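Local coordinates for major pilin backbone protein T-antigen, T13 (Streptococcus pyogenes, PDB 6BBT) that probably forms the backbone of the surface pilus as its major pilin subunit and serves as the T antigen used in serotyping, at residues E36-A41 against R96-E101; K155-K160 against L226-S231. All coordinates share one frame; numbering follows the deposited sequence.

Contact 1: E36-A41 against R96-E101; sequences EPDTTA and RYTVSE
Glu36 and Thr98 form an antiparallel hydrogen-bonded pair, Pro37 and Tyr97 the non-hydrogen-bonded pair beside it, where strand 29-37 runs out against strand 93-101 in a beta sheet of the Spy0128-like domain. Both bonds of the first pair are close to straight: Glu36 N lies 3.0 Å from Thr98 O, and Thr98 N reaches Glu36 O at 2.8 Å. Pro37 has no N-H to give, so the next backbone bond comes from Asp38 N, 3.1 Å from Arg96 O and tilted 31° from that carbonyl's plane. Past this bond the chain leaves the strand in a type I beta turn from Asp38 to Ala41, closed by Ala41 N on Asp38 O.

Glu36 CG lies 4.0 Å from Thr98 O, a loose contact on the face the two side chains share. The Tyr97 side chain diverges from that of Pro37, with Glu36 O at the edge of its ring, near the ring plane; the Tyr97 hydroxyl hydrogen-bonds to Glu55 O.

Asp38 and Arg96 lie side by side and point the same way, yet they make no salt bridge. The carboxylate instead touches the aliphatic part of the arginine, OD2 being 3.4 Å from Arg96 CD, while the guanidinium goes on to a salt bridge between its NE and Asp119. From the turn, the methyl of Ala41 packs on the same arginine stem, 4.0 Å from Arg96 CB. With CG anti to the backbone N (chi1 -175°), Asp38 holds OD1 over its own turn, where Thr40 OG1 meets it at 3.1 Å on the syn side.

Contact 2: K155-K160 against L226-S231; sequences KTTSLK and LPIGIS
An antiparallel strand pairing within the DUF7601 family region of this pilin makes the contact: the long strand 148-166 takes strand 220-227 alongside it. Thr157 and Leu226 make the hydrogen-bonded pair. The two bonds differ in shape: Thr157 N points almost straight at Leu226 O, 2.8 Å away and in the carbonyl plane, whereas Leu226 N comes to Thr157 O at 2.9 Å from above the plane, 48° out of it.

Leu226 carries the largest share of the buried surface. Its CB sits against the Thr157 carbonyl, and CD2 reaches across to Leu159 CB on the partner strand, 3.8 Å away; Val194 and Leu182 also pack on this leucine. On the neighbouring strand, the methyl of Thr157 lies between its own backbone N and carbonyl carbon, which brings CG2 to 3.8 Å from Ile228 CG1, the two side chains crossing at about a right angle. The hydroxyl of Thr157 points elsewhere, to weak bonds with the carbonyls of Asp267 and Ser269.

Beyond Pro227, whose carbonyl accepts from Thr266 OG1, the chain bends away, and Ile228 reaches back with the end of its side chain. Its CD1 lies 3.5 Å from Lys155 O and 3.6 Å from Lys155 CB. Where the backbones have parted, a single water joins them: it donates to Lys155 O at 2.7 Å and accepts from Ile228 N at 3.0 Å.

In the fold
Contact 1 closes before contact 2 opens along the chain, and the two lie in different domains with their centres 38 Å apart and nearest atoms about 13 Å apart. Contact 1 sits on the surface of the first domain, far from the middle of the elongated chain; contact 2 is buried and close to that middle. They share no sheet. Strand 148-166 connects the neighbourhoods: its early residues Ile148 and Phe150 pack against Val99 of the first domain, while its later part pairs with strand 220-227 in the second. Though interrupted by a bulge or short loop, this strand runs through both neighbourhoods and probably helps join the two regions end to end, consistent with an elongated pilus backbone subunit.

Contact 1: E36-A41 against R96-E101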
ATOM      1  N   GLU A  36      17.382  12.761 -10.137  1.00 28.36           N
ATOM      2  CA  GLU A  36      17.707  13.327 -11.448  1.00 29.53           C
ATOM      3  C   GLU A  36      18.422  14.672 -11.274  1.00 29.39           C
ATOM      4  O   GLU A  36      18.298  15.304 -10.222  1.00 25.69           O
ATOM      5  CB  GLU A  36      16.443  13.503 -12.288  1.00 31.62           C
ATOM      6  CG  GLU A  36      15.467  14.554 -11.765  1.00 34.63           C
ATOM      7  CD  GLU A  36      14.197  14.645 -12.587  1.00 38.62           C
ATOM      8  OE1 GLU A  36      13.947  13.747 -13.419  1.00 44.31           O
ATOM      9  OE2 GLU A  36      13.436  15.621 -12.405  1.00 42.84           O
ATOM     10  N   PRO A  37      19.170  15.116 -12.309  1.00 30.74           N
ATOM     11  CA  PRO A  37      19.763  16.461 -12.250  1.00 29.72           C
ATOM     12  C   PRO A  37      18.721  17.565 -12.140  1.00 29.79           C
ATOM     13  O   PRO A  37      17.662  17.490 -12.778  1.00 30.05           O
ATOM     14  CB  PRO A  37      20.499  16.586 -13.599  1.00 31.22           C
ATOM     15  CG  PRO A  37      20.725  15.192 -14.072  1.00 31.82           C
ATOM     16  CD  PRO A  37      19.603  14.361 -13.507  1.00 30.84           C
ATOM     17  N   ASP A  38      19.019  18.579 -11.336  1.00 31.10           N
ATOM     18  CA  ASP A  38      18.295  19.844 -11.403  1.00 33.11           C
ATOM     19  C   ASP A  38      18.884  20.571 -12.619  1.00 34.33           C
ATOM     20  O   ASP A  38      19.973  21.126 -12.537  1.00 30.06           O
ATOM     21  CB  ASP A  38      18.475  20.662 -10.117  1.00 33.86           C
ATOM     22  CG  ASP A  38      17.634  21.937 -10.098  1.00 34.75           C
ATOM     23  OD1 ASP A  38      17.129  22.369 -11.157  1.00 37.42           O
ATOM     24  OD2 ASP A  38      17.479  22.521  -9.006  1.00 36.10           O
ATOM     25  N   THR A  39      18.152  20.523 -13.735  1.00 37.10           N
ATOM     26  CA  THR A  39      18.650  20.967 -15.052  1.00 38.27           C
ATOM     27  C   THR A  39      18.788  22.473 -15.189  1.00 40.50           C
ATOM     28  O   THR A  39      19.424  22.935 -16.130  1.00 40.22           O
ATOM     29  CB  THR A  39      17.742  20.498 -16.210  1.00 37.43           C
ATOM     30  OG1 THR A  39      16.398  20.940 -15.985  1.00 36.69           O
ATOM     31  CG2 THR A  39      17.768  18.985 -16.343  1.00 40.10           C
ATOM     32  N   THR A  40      18.167  23.220 -14.277  1.00 41.22           N
ATOM     33  CA  THR A  40      18.201  24.674 -14.281  1.00 44.61           C
ATOM     34  C   THR A  40      19.085  25.245 -13.177  1.00 43.50           C
ATOM     35  O   THR A  40      19.113  26.451 -12.981  1.00 48.51           O
ATOM     36  CB  THR A  40      16.769  25.233 -14.146  1.00 47.79           C
ATOM     37  OG1 THR A  40      16.190  24.798 -12.908  1.00 47.24           O
ATOM     38  CG2 THR A  40      15.885  24.738 -15.305  1.00 50.10           C
ATOM     39  N   ALA A  41      19.821  24.392 -12.470  1.00 42.35           N
ATOM     40  CA  ALA A  41      20.675  24.856 -11.383  1.00 43.41           C
ATOM     41  C   ALA A  41      21.891  25.660 -11.907  1.00 43.40           C
ATOM     42  O   ALA A  41      22.584  25.217 -12.816  1.00 40.87           O
ATOM     43  CB  ALA A  41      21.137  23.672 -10.549  1.00 43.47           C
ATOM     44  N   ARG A  96      23.628  19.700  -7.867  1.00 28.81           N
ATOM     45  CA  ARG A  96      22.272  19.761  -7.359  1.00 29.99           C
ATOM     46  C   ARG A  96      21.367  18.766  -8.075  1.00 29.23           C
ATOM     47  O   ARG A  96      21.323  18.727  -9.310  1.00 28.82           O
ATOM     48  CB  ARG A  96      21.709  21.155  -7.531  1.00 30.64           C
ATOM     49  CG  ARG A  96      20.329  21.338  -6.921  1.00 31.95           C
ATOM     50  CD  ARG A  96      20.000  22.813  -6.801  1.00 32.66           C
ATOM     51  NE  ARG A  96      20.729  23.428  -5.696  1.00 32.78           N
ATOM     52  CZ  ARG A  96      20.869  24.743  -5.515  1.00 34.53           C
ATOM     53  NH1 ARG A  96      20.350  25.617  -6.369  1.00 34.77           N
ATOM     54  NH2 ARG A  96      21.551  25.192  -4.468  1.00 35.84           N
ATOM     55  N   TYR A  97      20.624  18.000  -7.280  1.00 27.60           N
ATOM     56  CA  TYR A  97      19.735  16.965  -7.798  1.00 26.80           C
ATOM     57  C   TYR A  97      18.355  17.101  -7.185  1.00 24.73           C
ATOM     58  O   TYR A  97      18.200  17.689  -6.115  1.00 22.15           O
ATOM     59  CB  TYR A  97      20.269  15.589  -7.429  1.00 27.31           C
ATOM     60  CG  TYR A  97      21.668  15.252  -7.879  1.00 27.47           C
ATOM     61  CD1 TYR A  97      22.780  15.720  -7.188  1.00 28.07           C
ATOM     62  CD2 TYR A  97      21.877  14.406  -8.966  1.00 28.88           C
ATOM     63  CE1 TYR A  97      24.065  15.385  -7.592  1.00 29.29           C
ATOM     64  CE2 TYR A  97      23.151  14.052  -9.367  1.00 28.84           C
ATOM     65  CZ  TYR A  97      24.240  14.542  -8.681  1.00 29.37           C
ATOM     66  OH  TYR A  97      25.500  14.179  -9.099  1.00 29.98           O
ATOM     67  N   THR A  98      17.368  16.515  -7.856  1.00 24.14           N
ATOM     68  CA  THR A  98      16.016  16.431  -7.335  1.00 24.80           C
ATOM     69  C   THR A  98      15.729  14.961  -7.011  1.00 24.00           C
ATOM     70  O   THR A  98      16.020  14.078  -7.820  1.00 22.87           O
ATOM     71  CB  THR A  98      15.009  17.022  -8.331  1.00 26.24           C
ATOM     72  OG1 THR A  98      15.399  18.371  -8.643  1.00 29.02           O
ATOM     73  CG2 THR A  98      13.592  17.025  -7.753  1.00 26.53           C
ATOM     74  N   VAL A  99      15.205  14.709  -5.809  1.00 23.07           N
ATOM     75  CA  VAL A  99      14.818  13.357  -5.372  1.00 21.29           C
ATOM     76  C   VAL A  99      13.301  13.335  -5.190  1.00 20.46           C
ATOM     77  O   VAL A  99      12.727  14.248  -4.601  1.00 20.70           O
ATOM     78  CB  VAL A  99      15.542  12.954  -4.071  1.00 21.02           C
ATOM     79  CG1 VAL A  99      15.051  11.599  -3.518  1.00 20.93           C
ATOM     80  CG2 VAL A  99      17.030  12.907  -4.323  1.00 21.27           C
ATOM     81  N   SER A 100      12.657  12.311  -5.735  1.00 20.17           N
ATOM     82  CA  SER A 100      11.216  12.137  -5.594  1.00 20.19           C
ATOM     83  C   SER A 100      10.899  10.666  -5.444  1.00 18.84           C
ATOM     84  O   SER A 100      11.774   9.813  -5.635  1.00 19.60           O
ATOM     85  CB  SER A 100      10.486  12.695  -6.805  1.00 20.84           C
ATOM     86  OG  SER A 100      10.951  12.061  -7.968  1.00 22.46           O
ATOM     87  N   GLU A 101       9.654  10.396  -5.093  1.00 17.82           N
ATOM     88  CA  GLU A 101       9.142   9.035  -5.007  1.00 17.70           C
ATOM     89  C   GLU A 101       8.200   8.830  -6.167  1.00 17.98           C
ATOM     90  O   GLU A 101       7.300   9.620  -6.380  1.00 18.81           O
ATOM     91  CB  GLU A 101       8.367   8.819  -3.715  1.00 16.90           C
ATOM     92  CG  GLU A 101       7.761   7.428  -3.590  1.00 17.36           C
ATOM     93  CD  GLU A 101       7.022   7.237  -2.267  1.00 16.73           C
ATOM     94  OE1 GLU A 101       7.660   7.115  -1.217  1.00 16.13           O
ATOM     95  OE2 GLU A 101       5.786   7.225  -2.301  1.00 18.35           O
TER

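Contact 2: K155-K160 against L226-S231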
ATOM      1  N   LYS A 155      -5.180   2.252   2.435  1.00 17.88           N
ATOM      2  CA  LYS A 155      -6.514   2.108   2.943  1.00 18.87           C
ATOM      3  C   LYS A 155      -6.891   0.644   2.969  1.00 18.43           C
ATOM      4  O   LYS A 155      -6.307  -0.182   2.249  1.00 17.05           O
ATOM      5  CB  LYS A 155      -7.484   2.869   2.066  1.00 20.80           C
ATOM      6  CG  LYS A 155      -7.383   4.366   2.287  1.00 23.43           C
ATOM      7  CD  LYS A 155      -8.283   5.134   1.345  1.00 26.59           C
ATOM      8  CE  LYS A 155      -8.173   6.618   1.664  1.00 29.05           C
ATOM      9  NZ  LYS A 155      -9.115   7.401   0.820  1.00 31.96           N
ATOM     10  N   THR A 156      -7.878   0.357   3.803  1.00 17.60           N
ATOM     11  CA  THR A 156      -8.568  -0.915   3.806  1.00 17.83           C
ATOM     12  C   THR A 156     -10.049  -0.642   3.544  1.00 18.83           C
ATOM     13  O   THR A 156     -10.502   0.513   3.573  1.00 19.76           O
ATOM     14  CB  THR A 156      -8.402  -1.633   5.152  1.00 17.75           C
ATOM     15  OG1 THR A 156      -8.933  -0.817   6.193  1.00 18.44           O
ATOM     16  CG2 THR A 156      -6.942  -1.924   5.444  1.00 17.62           C
ATOM     17  N   THR A 157     -10.794  -1.708   3.291  1.00 17.41           N
ATOM     18  CA  THR A 157     -12.211  -1.602   3.077  1.00 18.54           C
ATOM     19  C   THR A 157     -12.935  -2.610   4.001  1.00 18.88           C
ATOM     20  O   THR A 157     -12.378  -3.017   5.042  1.00 17.10           O
ATOM     21  CB  THR A 157     -12.538  -1.706   1.569  1.00 18.66           C
ATOM     22  OG1 THR A 157     -13.918  -1.393   1.354  1.00 20.60           O
ATOM     23  CG2 THR A 157     -12.211  -3.072   1.013  1.00 18.62           C
ATOM     24  N   SER A 158     -14.184  -2.922   3.674  1.00 19.58           N
ATOM     25  CA  SER A 158     -14.989  -3.828   4.477  1.00 20.72           C
ATOM     26  C   SER A 158     -16.005  -4.565   3.619  1.00 20.70           C
ATOM     27  O   SER A 158     -16.405  -4.082   2.568  1.00 20.40           O
ATOM     28  CB  SER A 158     -15.707  -3.075   5.607  1.00 21.64           C
ATOM     29  OG  SER A 158     -16.697  -2.203   5.097  1.00 22.24           O
ATOM     30  N   LEU A 159     -16.402  -5.744   4.080  1.00 19.25           N
ATOM     31  CA  LEU A 159     -17.462  -6.496   3.464  1.00 19.04           C
ATOM     32  C   LEU A 159     -18.385  -7.023   4.559  1.00 18.70           C
ATOM     33  O   LEU A 159     -17.942  -7.707   5.460  1.00 17.37           O
ATOM     34  CB  LEU A 159     -16.890  -7.666   2.661  1.00 20.42           C
ATOM     35  CG  LEU A 159     -17.903  -8.649   2.054  1.00 21.61           C
ATOM     36  CD1 LEU A 159     -18.821  -7.931   1.087  1.00 23.08           C
ATOM     37  CD2 LEU A 159     -17.198  -9.794   1.356  1.00 22.35           C
ATOM     38  N   LYS A 160     -19.664  -6.683   4.475  1.00 18.52           N
ATOM     39  CA  LYS A 160     -20.675  -7.249   5.339  1.00 18.94           C
ATOM     40  C   LYS A 160     -21.543  -8.179   4.490  1.00 18.97           C
ATOM     41  O   LYS A 160     -21.875  -7.853   3.333  1.00 18.84           O
ATOM     42  CB  LYS A 160     -21.501  -6.133   5.959  1.00 20.45           C
ATOM     43  CG  LYS A 160     -22.668  -6.610   6.808  1.00 22.09           C
ATOM     44  CD  LYS A 160     -23.296  -5.453   7.544  1.00 23.96           C
ATOM     45  CE  LYS A 160     -24.638  -5.841   8.131  1.00 27.00           C
ATOM     46  NZ  LYS A 160     -25.142  -4.730   8.996  1.00 29.25           N
ATOM     47  N   LEU A 226     -10.552  -5.183   5.494  1.00 16.28           N
ATOM     48  CA  LEU A 226     -10.326  -6.030   4.350  1.00 16.17           C
ATOM     49  C   LEU A 226      -9.344  -5.351   3.374  1.00 15.99           C
ATOM     50  O   LEU A 226      -9.496  -4.164   3.098  1.00 15.38           O
ATOM     51  CB  LEU A 226     -11.667  -6.281   3.661  1.00 17.39           C
ATOM     52  CG  LEU A 226     -11.746  -7.315   2.550  1.00 17.65           C
ATOM     53  CD1 LEU A 226     -11.387  -8.725   2.993  1.00 18.13           C
ATOM     54  CD2 LEU A 226     -13.148  -7.308   1.990  1.00 18.64           C
ATOM     55  N   PRO A 227      -8.343  -6.094   2.857  1.00 15.45           N
ATOM     56  CA  PRO A 227      -7.435  -5.507   1.888  1.00 15.63           C
ATOM     57  C   PRO A 227      -8.150  -5.067   0.612  1.00 16.45           C
ATOM     58  O   PRO A 227      -9.115  -5.715   0.178  1.00 16.51           O
ATOM     59  CB  PRO A 227      -6.433  -6.627   1.591  1.00 15.49           C
ATOM     60  CG  PRO A 227      -6.493  -7.518   2.759  1.00 15.77           C
ATOM     61  CD  PRO A 227      -7.917  -7.455   3.240  1.00 15.52           C
ATOM     62  N   ILE A 228      -7.699  -3.938   0.068  1.00 17.52           N
ATOM     63  CA  ILE A 228      -8.235  -3.379  -1.169  1.00 18.47           C
ATOM     64  C   ILE A 228      -7.548  -4.039  -2.350  1.00 18.90           C
ATOM     65  O   ILE A 228      -6.334  -4.212  -2.353  1.00 19.10           O
ATOM     66  CB  ILE A 228      -8.095  -1.847  -1.205  1.00 18.81           C
ATOM     67  CG1 ILE A 228      -9.108  -1.259  -0.231  1.00 18.00           C
ATOM     68  CG2 ILE A 228      -8.345  -1.305  -2.631  1.00 19.52           C
ATOM     69  CD1 ILE A 228      -8.941   0.204   0.049  1.00 18.54           C
ATOM     70  N   GLY A 229      -8.340  -4.437  -3.337  1.00 20.65           N
ATOM     71  CA  GLY A 229      -7.799  -5.019  -4.555  1.00 22.05           C
ATOM     72  C   GLY A 229      -7.730  -6.533  -4.576  1.00 23.81           C
ATOM     73  O   GLY A 229      -7.276  -7.095  -5.567  1.00 26.92           O
ATOM     74  N   ILE A 230      -8.151  -7.220  -3.511  1.00 22.79           N
ATOM     75  CA  ILE A 230      -8.220  -8.681  -3.586  1.00 22.85           C
ATOM     76  C   ILE A 230      -9.568  -9.080  -4.138  1.00 21.11           C
ATOM     77  O   ILE A 230     -10.501  -8.296  -4.118  1.00 22.92           O
ATOM     78  CB  ILE A 230      -7.935  -9.397  -2.249  1.00 23.67           C
ATOM     79  CG1 ILE A 230      -8.924  -9.027  -1.146  1.00 24.04           C
ATOM     80  CG2 ILE A 230      -6.501  -9.115  -1.825  1.00 24.65           C
ATOM     81  CD1 ILE A 230      -8.851 -10.002   0.018  1.00 25.01           C
ATOM     82  N   SER A 231      -9.666 -10.296  -4.631  1.00 20.01           N
ATOM     83  CA  SER A 231     -10.912 -10.804  -5.142  1.00 19.85           C
ATOM     84  C   SER A 231     -11.445 -11.857  -4.179  1.00 18.82           C
ATOM     85  O   SER A 231     -10.670 -12.559  -3.526  1.00 19.49           O
ATOM     86  CB  SER A 231     -10.724 -11.381  -6.526  1.00 21.07           C
ATOM     87  OG  SER A 231     -10.423 -10.359  -7.448  1.00 23.63           O
TER
HETATM   88  O   HOH W   1      -5.488  -2.738   1.791  1.00 13.86           O